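Local atomic coordinates of small ribosomal subunit biogenesis GTPase RsgA (Thermotoga maritima, PDB entry 1U0L), a protein that probably hydrolyses GTP slowly, with stimulation by the 30S ribosomal subunit, and assists the late maturation of that subunit. Residues M120-M125 with R134-L139; L146-K151 with K164-G169. All blocks are in the same frame, centred on the assembly; numbering follows the deposited sequence.

Contact 1 of 2, residues M120-M125 with R134-L139; sequences MVINKM and RKVREL. With GDP (guanosine-5'-diphosphate), chain E.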
ATOM      1  N   MET A 120       0.808   2.989  -9.299  1.00 32.94           N
ATOM      2  CA  MET A 120      -0.529   2.854  -9.869  1.00 30.33           C
ATOM      3  C   MET A 120      -0.501   1.935 -11.080  1.00 29.89           C
ATOM      4  O   MET A 120       0.311   2.118 -11.995  1.00 29.35           O
ATOM      5  CB  MET A 120      -1.064   4.239 -10.267  1.00 27.43           C
ATOM      6  CG  MET A 120      -2.491   4.243 -10.801  1.00 26.93           C
ATOM      7  SD  MET A 120      -3.229   5.905 -10.970  1.00 23.86           S
ATOM      8  CE  MET A 120      -3.027   6.530  -9.264  1.00  9.43           C
ATOM      9  N   VAL A 121      -1.376   0.937 -11.080  1.00 28.41           N
ATOM     10  CA  VAL A 121      -1.432   0.007 -12.207  1.00 26.95           C
ATOM     11  C   VAL A 121      -2.805  -0.072 -12.891  1.00 28.10           C
ATOM     12  O   VAL A 121      -3.743  -0.643 -12.337  1.00 27.84           O
ATOM     13  CB  VAL A 121      -1.054  -1.442 -11.789  1.00 19.45           C
ATOM     14  CG1 VAL A 121      -1.136  -2.334 -13.007  1.00 18.49           C
ATOM     15  CG2 VAL A 121       0.340  -1.501 -11.159  1.00 11.70           C
ATOM     16  N   ILE A 122      -2.921   0.498 -14.088  1.00 22.95           N
ATOM     17  CA  ILE A 122      -4.177   0.433 -14.846  1.00 20.17           C
ATOM     18  C   ILE A 122      -4.205  -0.966 -15.462  1.00 22.00           C
ATOM     19  O   ILE A 122      -3.505  -1.232 -16.444  1.00 22.13           O
ATOM     20  CB  ILE A 122      -4.208   1.425 -16.028  1.00 22.16           C
ATOM     21  CG1 ILE A 122      -3.800   2.831 -15.577  1.00 18.76           C
ATOM     22  CG2 ILE A 122      -5.611   1.402 -16.672  1.00 17.80           C
ATOM     23  CD1 ILE A 122      -4.918   3.612 -15.004  1.00 24.54           C
ATOM     24  N   ASN A 123      -5.016  -1.856 -14.909  1.00 29.06           N
ATOM     25  CA  ASN A 123      -5.081  -3.231 -15.410  1.00 28.65           C
ATOM     26  C   ASN A 123      -6.198  -3.543 -16.436  1.00 29.56           C
ATOM     27  O   ASN A 123      -7.046  -2.701 -16.737  1.00 27.40           O
ATOM     28  CB  ASN A 123      -5.210  -4.174 -14.211  1.00 20.58           C
ATOM     29  CG  ASN A 123      -5.033  -5.631 -14.591  1.00 21.92           C
ATOM     30  OD1 ASN A 123      -5.705  -6.512 -14.031  1.00 20.97           O
ATOM     31  ND2 ASN A 123      -4.121  -5.897 -15.536  1.00 17.89           N
ATOM     32  N   LYS A 124      -6.183  -4.764 -16.969  1.00 29.20           N
ATOM     33  CA  LYS A 124      -7.197  -5.205 -17.928  1.00 29.49           C
ATOM     34  C   LYS A 124      -7.172  -4.422 -19.238  1.00 31.76           C
ATOM     35  O   LYS A 124      -8.214  -4.214 -19.858  1.00 30.45           O
ATOM     36  CB  LYS A 124      -8.604  -5.079 -17.324  1.00 18.35           C
ATOM     37  CG  LYS A 124      -8.878  -5.900 -16.068  1.00 16.63           C
ATOM     38  CD  LYS A 124     -10.355  -6.296 -16.015  1.00 15.80           C
ATOM     39  CE  LYS A 124     -10.905  -6.461 -14.596  1.00 13.89           C
ATOM     40  NZ  LYS A 124     -10.447  -7.697 -13.959  1.00 12.54           N
ATOM     41  N   MET A 125      -5.990  -3.987 -19.657  1.00 37.25           N
ATOM     42  CA  MET A 125      -5.875  -3.213 -20.883  1.00 35.69           C
ATOM     43  C   MET A 125      -6.384  -3.986 -22.090  1.00 37.59           C
ATOM     44  O   MET A 125      -6.914  -3.401 -23.038  1.00 38.43           O
ATOM     45  CB  MET A 125      -4.424  -2.806 -21.114  1.00 18.84           C
ATOM     46  CG  MET A 125      -3.851  -1.849 -20.072  1.00 15.21           C
ATOM     47  SD  MET A 125      -4.427  -0.143 -20.181  1.00 10.42           S
ATOM     48  CE  MET A 125      -3.857   0.259 -21.806  1.00  1.90           C
ATOM     49  N   ARG A 134      -9.607   6.189 -23.911  1.00 26.27           N
ATOM     50  CA  ARG A 134      -9.680   7.618 -23.705  1.00 28.10           C
ATOM     51  C   ARG A 134      -9.708   7.869 -22.194  1.00 27.44           C
ATOM     52  O   ARG A 134      -9.019   8.762 -21.682  1.00 28.05           O
ATOM     53  CB  ARG A 134     -10.934   8.172 -24.371  1.00 39.97           C
ATOM     54  CG  ARG A 134     -10.889   9.667 -24.588  1.00 49.77           C
ATOM     55  CD  ARG A 134     -12.199  10.156 -25.146  1.00 54.45           C
ATOM     56  NE  ARG A 134     -12.590   9.329 -26.275  1.00 57.81           N
ATOM     57  CZ  ARG A 134     -13.847   9.156 -26.658  1.00 58.28           C
ATOM     58  NH1 ARG A 134     -14.821   9.766 -25.989  1.00 55.33           N
ATOM     59  NH2 ARG A 134     -14.124   8.361 -27.692  1.00 58.30           N
ATOM     60  N   LYS A 135     -10.501   7.069 -21.480  1.00 19.72           N
ATOM     61  CA  LYS A 135     -10.600   7.193 -20.035  1.00 18.83           C
ATOM     62  C   LYS A 135      -9.238   6.884 -19.410  1.00 17.62           C
ATOM     63  O   LYS A 135      -8.877   7.436 -18.362  1.00 16.71           O
ATOM     64  CB  LYS A 135     -11.671   6.251 -19.489  1.00 40.21           C
ATOM     65  CG  LYS A 135     -13.080   6.806 -19.610  1.00 48.46           C
ATOM     66  CD  LYS A 135     -13.928   6.021 -20.612  1.00 55.34           C
ATOM     67  CE  LYS A 135     -14.296   4.617 -20.085  1.00 58.45           C
ATOM     68  NZ  LYS A 135     -15.114   3.800 -21.047  1.00 55.20           N
ATOM     69  N   VAL A 136      -8.485   5.997 -20.051  1.00 22.66           N
ATOM     70  CA  VAL A 136      -7.161   5.664 -19.564  1.00 21.72           C
ATOM     71  C   VAL A 136      -6.311   6.916 -19.689  1.00 22.69           C
ATOM     72  O   VAL A 136      -5.723   7.368 -18.707  1.00 20.91           O
ATOM     73  CB  VAL A 136      -6.500   4.529 -20.389  1.00 19.01           C
ATOM     74  CG1 VAL A 136      -4.990   4.448 -20.062  1.00 15.37           C
ATOM     75  CG2 VAL A 136      -7.190   3.189 -20.077  1.00 17.64           C
ATOM     76  N   ARG A 137      -6.259   7.488 -20.888  1.00 24.82           N
ATOM     77  CA  ARG A 137      -5.465   8.694 -21.100  1.00 28.81           C
ATOM     78  C   ARG A 137      -5.845   9.802 -20.122  1.00 29.90           C
ATOM     79  O   ARG A 137      -5.072  10.738 -19.903  1.00 31.11           O
ATOM     80  CB  ARG A 137      -5.603   9.196 -22.536  1.00 48.24           C
ATOM     81  CG  ARG A 137      -4.314   9.062 -23.342  1.00 53.74           C
ATOM     82  CD  ARG A 137      -4.482   9.484 -24.806  1.00 61.18           C
ATOM     83  NE  ARG A 137      -5.481   8.682 -25.526  1.00 67.60           N
ATOM     84  CZ  ARG A 137      -6.675   9.129 -25.923  1.00 68.27           C
ATOM     85  NH1 ARG A 137      -7.045  10.389 -25.680  1.00 63.55           N
ATOM     86  NH2 ARG A 137      -7.504   8.309 -26.562  1.00 67.49           N
ATOM     87  N   GLU A 138      -7.029   9.694 -19.522  1.00 31.15           N
ATOM     88  CA  GLU A 138      -7.477  10.700 -18.559  1.00 30.61           C
ATOM     89  C   GLU A 138      -6.895  10.418 -17.184  1.00 28.89           C
ATOM     90  O   GLU A 138      -6.736  11.325 -16.369  1.00 26.43           O
ATOM     91  CB  GLU A 138      -9.004  10.718 -18.458  1.00 39.30           C
ATOM     92  CG  GLU A 138      -9.704  11.081 -19.735  1.00 45.52           C
ATOM     93  CD  GLU A 138     -11.130  11.497 -19.495  1.00 50.06           C
ATOM     94  OE1 GLU A 138     -11.897  10.655 -18.984  1.00 54.45           O
ATOM     95  OE2 GLU A 138     -11.482  12.661 -19.805  1.00 51.83           O
ATOM     96  N   LEU A 139      -6.607   9.149 -16.927  1.00 33.23           N
ATOM     97  CA  LEU A 139      -6.043   8.750 -15.656  1.00 34.03           C
ATOM     98  C   LEU A 139      -4.585   9.149 -15.671  1.00 34.65           C
ATOM     99  O   LEU A 139      -4.072   9.698 -14.695  1.00 36.31           O
ATOM    100  CB  LEU A 139      -6.202   7.241 -15.454  1.00 24.49           C
ATOM    101  CG  LEU A 139      -7.581   6.784 -14.960  1.00 23.60           C
ATOM    102  CD1 LEU A 139      -7.683   5.283 -15.119  1.00 21.53           C
ATOM    103  CD2 LEU A 139      -7.803   7.197 -13.500  1.00 18.33           C
TER
HETATM  104  PB  GDP E 299      -9.067  -9.247  -7.428  1.00 27.89           P
HETATM  105  O1B GDP E 299      -8.608  -7.840  -7.659  1.00 28.31           O
HETATM  106  O2B GDP E 299     -10.281  -9.346  -6.517  1.00 31.29           O
HETATM  107  O3B GDP E 299      -7.944 -10.181  -6.927  1.00 29.58           O
HETATM  108  O3A GDP E 299      -9.551  -9.829  -8.915  1.00 26.58           O
HETATM  109  PA  GDP E 299      -9.148 -11.156  -9.650  1.00 30.77           P
HETATM  110  O1A GDP E 299      -9.741 -12.354  -8.980  1.00 27.96           O
HETATM  111  O2A GDP E 299      -7.637 -11.216  -9.838  1.00 27.51           O
HETATM  112  O5' GDP E 299      -9.786 -10.967 -11.129  1.00 31.03           O
HETATM  113  C5' GDP E 299     -11.208 -10.882 -11.269  1.00 31.21           C
HETATM  114  C4' GDP E 299     -11.636 -11.438 -12.593  1.00 30.14           C
HETATM  115  O4' GDP E 299     -11.058 -10.588 -13.611  1.00 29.63           O
HETATM  116  C3' GDP E 299     -11.239 -12.922 -12.884  1.00 30.25           C
HETATM  117  O3' GDP E 299     -12.482 -13.607 -13.375  1.00 28.14           O
HETATM  118  C2' GDP E 299     -10.182 -12.827 -13.992  1.00 29.31           C
HETATM  119  O2' GDP E 299     -10.380 -13.895 -14.911  1.00 30.23           O
HETATM  120  C1' GDP E 299     -10.366 -11.364 -14.546  1.00 29.33           C
HETATM  121  N9  GDP E 299      -9.045 -10.544 -14.881  1.00 26.31           N
HETATM  122  C8  GDP E 299      -8.070 -10.188 -14.000  1.00 27.92           C
HETATM  123  N7  GDP E 299      -7.103  -9.481 -14.618  1.00 25.93           N
HETATM  124  C5  GDP E 299      -7.501  -9.392 -15.945  1.00 25.96           C
HETATM  125  C6  GDP E 299      -6.875  -8.759 -17.059  1.00 27.37           C
HETATM  126  O6  GDP E 299      -5.812  -8.133 -17.041  1.00 29.32           O
HETATM  127  N1  GDP E 299      -7.592  -8.890 -18.266  1.00 27.95           N
HETATM  128  C2  GDP E 299      -8.794  -9.577 -18.349  1.00 27.07           C
HETATM  129  N2  GDP E 299      -9.392  -9.648 -19.551  1.00 25.00           N
HETATM  130  N3  GDP E 299      -9.384 -10.174 -17.283  1.00 26.66           N
HETATM  131  C4  GDP E 299      -8.687 -10.046 -16.127  1.00 24.65           C
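I122 has CG1 anti to its carbonyl carbon and CG2 anti to its backbone N (chi1 -50°), so its two branches reach separate residues of helix 130-143. V136 has CG1 anti to its backbone N (chi1 166°), which leaves CG2 beside the N, where it meets I122 and M125. The helix packs against strand 117-122 within a beta-alpha-beta unit of the circularly permuted GTPase domain. N123, K124, M125 and D126 form the NKxD motif that reads the guanine base in GTPases of this class.

The contact is apolar and mostly buried, and no hydrogen bond crosses it. I122 CG2 lies 4.2 Å from V136 CG2. The delta carbon CD1 of I122 reaches the CD1 methyl of L139, with L139 CB 3.9 Å from the same I122 CD1. M125 adds its sulfur, with SD 4.3 Å from V136 CG2. Its CB does not point straight at the helix, but the bend of the chain brings the end nearer. I122 also touches V92 and I149 of the sheet, and L139 reaches V92 and, on helix 101-113, I104.

K124 takes no part in the helix packing and lies against GDP. Its aliphatic chain runs over one face of the guanine, with K124 CG 3.6 Å from GDP C6. The chain then bends, and K124 NZ donates to the ribose ring oxygen O4' of GDP at 3.0 Å. NZ also bonds to G179 O in the P-loop region. With an alanine in place of K124, that face of the guanine would probably lose its cover, and O4' and the G179 carbonyl their lysine donor. D126 OD2 holds GDP by a further hydrogen bond.

Contact 2 of 2, residues L146-K151 with K164-G169; sequences LYPIVK and KEYLKG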
ATOM      1  N   LEU A 146       2.195  12.590 -10.670  1.00 41.42           N
ATOM      2  CA  LEU A 146       2.176  12.425  -9.217  1.00 37.89           C
ATOM      3  C   LEU A 146       2.636  11.041  -8.780  1.00 37.11           C
ATOM      4  O   LEU A 146       3.068  10.861  -7.637  1.00 39.41           O
ATOM      5  CB  LEU A 146       0.769  12.677  -8.679  1.00 23.86           C
ATOM      6  CG  LEU A 146       0.087  13.985  -9.093  1.00 25.56           C
ATOM      7  CD1 LEU A 146      -1.367  14.006  -8.613  1.00 25.63           C
ATOM      8  CD2 LEU A 146       0.847  15.147  -8.524  1.00 22.95           C
ATOM      9  N   TYR A 147       2.539  10.069  -9.685  1.00 16.63           N
ATOM     10  CA  TYR A 147       2.930   8.691  -9.386  1.00 13.38           C
ATOM     11  C   TYR A 147       3.284   7.923 -10.637  1.00 15.35           C
ATOM     12  O   TYR A 147       2.873   8.272 -11.743  1.00 14.40           O
ATOM     13  CB  TYR A 147       1.789   7.940  -8.710  1.00 12.78           C
ATOM     14  CG  TYR A 147       1.327   8.554  -7.426  1.00 12.67           C
ATOM     15  CD1 TYR A 147       2.071   8.414  -6.266  1.00 13.21           C
ATOM     16  CD2 TYR A 147       0.177   9.332  -7.381  1.00 12.99           C
ATOM     17  CE1 TYR A 147       1.692   9.034  -5.093  1.00 15.47           C
ATOM     18  CE2 TYR A 147      -0.206   9.965  -6.211  1.00 15.00           C
ATOM     19  CZ  TYR A 147       0.560   9.810  -5.068  1.00 13.56           C
ATOM     20  OH  TYR A 147       0.215  10.439  -3.900  1.00 16.06           O
ATOM     21  N   PRO A 148       4.056   6.848 -10.474  1.00 21.57           N
ATOM     22  CA  PRO A 148       4.463   6.002 -11.602  1.00 22.54           C
ATOM     23  C   PRO A 148       3.219   5.246 -12.034  1.00 27.03           C
ATOM     24  O   PRO A 148       2.451   4.791 -11.187  1.00 28.08           O
ATOM     25  CB  PRO A 148       5.476   5.043 -10.987  1.00 12.85           C
ATOM     26  CG  PRO A 148       5.893   5.722  -9.699  1.00 14.47           C
ATOM     27  CD  PRO A 148       4.673   6.416  -9.212  1.00 11.26           C
ATOM     28  N   ILE A 149       3.007   5.103 -13.333  1.00 25.30           N
ATOM     29  CA  ILE A 149       1.850   4.366 -13.811  1.00 24.11           C
ATOM     30  C   ILE A 149       2.302   3.229 -14.711  1.00 28.07           C
ATOM     31  O   ILE A 149       3.175   3.423 -15.558  1.00 29.54           O
ATOM     32  CB  ILE A 149       0.911   5.277 -14.637  1.00 17.11           C
ATOM     33  CG1 ILE A 149       0.355   6.395 -13.748  1.00 18.14           C
ATOM     34  CG2 ILE A 149      -0.217   4.450 -15.256  1.00 12.74           C
ATOM     35  CD1 ILE A 149      -0.455   7.446 -14.502  1.00 19.50           C
ATOM     36  N   VAL A 150       1.734   2.039 -14.534  1.00 29.99           N
ATOM     37  CA  VAL A 150       2.089   0.938 -15.429  1.00 28.76           C
ATOM     38  C   VAL A 150       0.823   0.294 -16.005  1.00 30.74           C
ATOM     39  O   VAL A 150      -0.089  -0.100 -15.270  1.00 31.28           O
ATOM     40  CB  VAL A 150       2.977  -0.114 -14.726  1.00 19.67           C
ATOM     41  CG1 VAL A 150       4.067   0.588 -13.944  1.00 22.19           C
ATOM     42  CG2 VAL A 150       2.168  -0.967 -13.806  1.00 22.65           C
ATOM     43  N   LYS A 151       0.746   0.227 -17.328  1.00 22.84           N
ATOM     44  CA  LYS A 151      -0.420  -0.368 -17.980  1.00 22.80           C
ATOM     45  C   LYS A 151      -0.231  -1.884 -18.072  1.00 22.38           C
ATOM     46  O   LYS A 151       0.730  -2.364 -18.671  1.00 20.43           O
ATOM     47  CB  LYS A 151      -0.605   0.198 -19.396  1.00 32.50           C
ATOM     48  CG  LYS A 151      -0.808   1.705 -19.530  1.00 34.12           C
ATOM     49  CD  LYS A 151      -1.021   2.013 -21.021  1.00 38.85           C
ATOM     50  CE  LYS A 151      -1.091   3.492 -21.366  1.00 39.31           C
ATOM     51  NZ  LYS A 151       0.248   4.126 -21.268  1.00 42.86           N
ATOM     52  N   LYS A 164       7.449  -5.962 -12.493  1.00 38.63           N
ATOM     53  CA  LYS A 164       8.344  -6.778 -11.684  1.00 40.12           C
ATOM     54  C   LYS A 164       9.478  -5.867 -11.249  1.00 41.82           C
ATOM     55  O   LYS A 164      10.048  -6.024 -10.174  1.00 43.51           O
ATOM     56  CB  LYS A 164       8.918  -7.924 -12.506  1.00 33.04           C
ATOM     57  CG  LYS A 164       8.196  -9.240 -12.354  1.00 34.07           C
ATOM     58  CD  LYS A 164       8.706 -10.228 -13.391  1.00 33.60           C
ATOM     59  CE  LYS A 164       7.925 -11.520 -13.362  1.00 33.69           C
ATOM     60  NZ  LYS A 164       8.191 -12.304 -14.596  1.00 33.71           N
ATOM     61  N   GLU A 165       9.788  -4.892 -12.091  1.00 40.38           N
ATOM     62  CA  GLU A 165      10.859  -3.976 -11.776  1.00 40.30           C
ATOM     63  C   GLU A 165      10.650  -3.177 -10.495  1.00 39.90           C
ATOM     64  O   GLU A 165      11.623  -2.836  -9.840  1.00 43.98           O
ATOM     65  CB  GLU A 165      11.115  -3.034 -12.948  1.00 47.14           C
ATOM     66  CG  GLU A 165      12.585  -2.793 -13.157  1.00 54.13           C
ATOM     67  CD  GLU A 165      13.377  -4.096 -13.131  1.00 58.96           C
ATOM     68  OE1 GLU A 165      13.153  -4.942 -14.027  1.00 59.79           O
ATOM     69  OE2 GLU A 165      14.214  -4.275 -12.208  1.00 60.52           O
ATOM     70  N   TYR A 166       9.408  -2.875 -10.126  1.00 37.97           N
ATOM     71  CA  TYR A 166       9.173  -2.112  -8.898  1.00 36.78           C
ATOM     72  C   TYR A 166       9.056  -3.000  -7.682  1.00 39.51           C
ATOM     73  O   TYR A 166       9.313  -2.557  -6.566  1.00 42.54           O
ATOM     74  CB  TYR A 166       7.878  -1.298  -8.938  1.00 23.74           C
ATOM     75  CG  TYR A 166       7.798  -0.233  -9.978  1.00 17.29           C
ATOM     76  CD1 TYR A 166       7.479  -0.545 -11.293  1.00 15.97           C
ATOM     77  CD2 TYR A 166       8.061   1.092  -9.658  1.00 15.99           C
ATOM     78  CE1 TYR A 166       7.429   0.443 -12.269  1.00 15.36           C
ATOM     79  CE2 TYR A 166       8.018   2.087 -10.626  1.00 13.67           C
ATOM     80  CZ  TYR A 166       7.705   1.751 -11.928  1.00 13.91           C
ATOM     81  OH  TYR A 166       7.696   2.710 -12.900  1.00 16.53           O
ATOM     82  N   LEU A 167       8.631  -4.240  -7.883  1.00 40.94           N
ATOM     83  CA  LEU A 167       8.449  -5.142  -6.763  1.00 42.35           C
ATOM     84  C   LEU A 167       9.764  -5.652  -6.206  1.00 42.86           C
ATOM     85  O   LEU A 167       9.858  -5.965  -5.020  1.00 44.10           O
ATOM     86  CB  LEU A 167       7.561  -6.307  -7.186  1.00 41.13           C
ATOM     87  CG  LEU A 167       6.178  -5.878  -7.676  1.00 40.99           C
ATOM     88  CD1 LEU A 167       5.423  -7.110  -8.164  1.00 40.48           C
ATOM     89  CD2 LEU A 167       5.421  -5.167  -6.555  1.00 38.64           C
ATOM     90  N   LYS A 168      10.778  -5.722  -7.062  1.00 34.92           N
ATOM     91  CA  LYS A 168      12.100  -6.195  -6.665  1.00 37.84           C
ATOM     92  C   LYS A 168      12.552  -5.659  -5.319  1.00 37.58           C
ATOM     93  O   LYS A 168      12.482  -4.453  -5.069  1.00 35.40           O
ATOM     94  CB  LYS A 168      13.149  -5.798  -7.703  1.00 81.33           C
ATOM     95  CG  LYS A 168      13.345  -6.773  -8.836  1.00 85.35           C
ATOM     96  CD  LYS A 168      14.350  -6.219  -9.830  1.00 89.05           C
ATOM     97  CE  LYS A 168      14.750  -7.262 -10.857  1.00 91.74           C
ATOM     98  NZ  LYS A 168      13.573  -7.798 -11.595  1.00 93.77           N
ATOM     99  N   GLY A 169      13.017  -6.576  -4.473  1.00 57.19           N
ATOM    100  CA  GLY A 169      13.538  -6.235  -3.164  1.00 55.74           C
ATOM    101  C   GLY A 169      12.560  -5.825  -2.094  1.00 54.72           C
ATOM    102  O   GLY A 169      12.563  -6.380  -0.998  1.00 57.74           O
TER
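This is a small apolar contact between the approach to strand 149-151, with the strand itself, and helix 160-167 at one side of the GTPase domain. It is partly buried. One tyrosine, Y166, supplies the whole helix side of it, and P148 and V150 supply the other. No hydrogen bond joins the two segments.

Y166 has CG anti to its carbonyl carbon (chi1 -63°), which places the ring between the helix and P148 and V150. The far end of the ring does the touching. P148 CB sits near the hydroxyl end, 3.7 Å from Y166 OH and 3.9 Å from Y166 CE2. V150 comes from the same side of the ring plane but meets the other carbon ortho to the hydroxyl, with CG1 3.8 Å from Y166 CE1. Both partners approach the ring obliquely. The side chains of V150 and Y166 run antiparallel and overlap alongside.

Strand 149-151 is the outermost strand at this end of the parallel part of the sheet. Helix 160-167 follows it and leads to strand 171-175, beyond strands 117-122 and 87-92. This is a beta-alpha-beta crossover of the P-loop GTPase fold. Y166 also touches V119 on the neighbouring strand.

P148 and V150 both point their CB toward the helix. I149, between them, points away from the helix. V150 is buried and has further helix neighbours in E162 and L163, one turn before Y166. Past the tyrosine the helix ends, and K168 is the first residue to leave helical geometry. G169 bonds through its backbone to G222.

How the contacts relate
Along the chain, strand 117-122 comes first, then the GTP-binding loop, then helix 130-143. Contact 1 closes this short loop. The chain runs on into strand 149-151 and helix 160-167, and contact 2 closes the second loop. The two are in series and neither crosses the other. Strands 117-122 and 149-151 lie side by side in parallel and join the contacts directly. M120 N and O are probably hydrogen-bonded to P148 O and V150 N. V121 packs on V150, and M125 CE on K151 CD. I122 faces helix 130-143, while V150 faces helix 160-167, so the contacts tie different helices to this shared sheet.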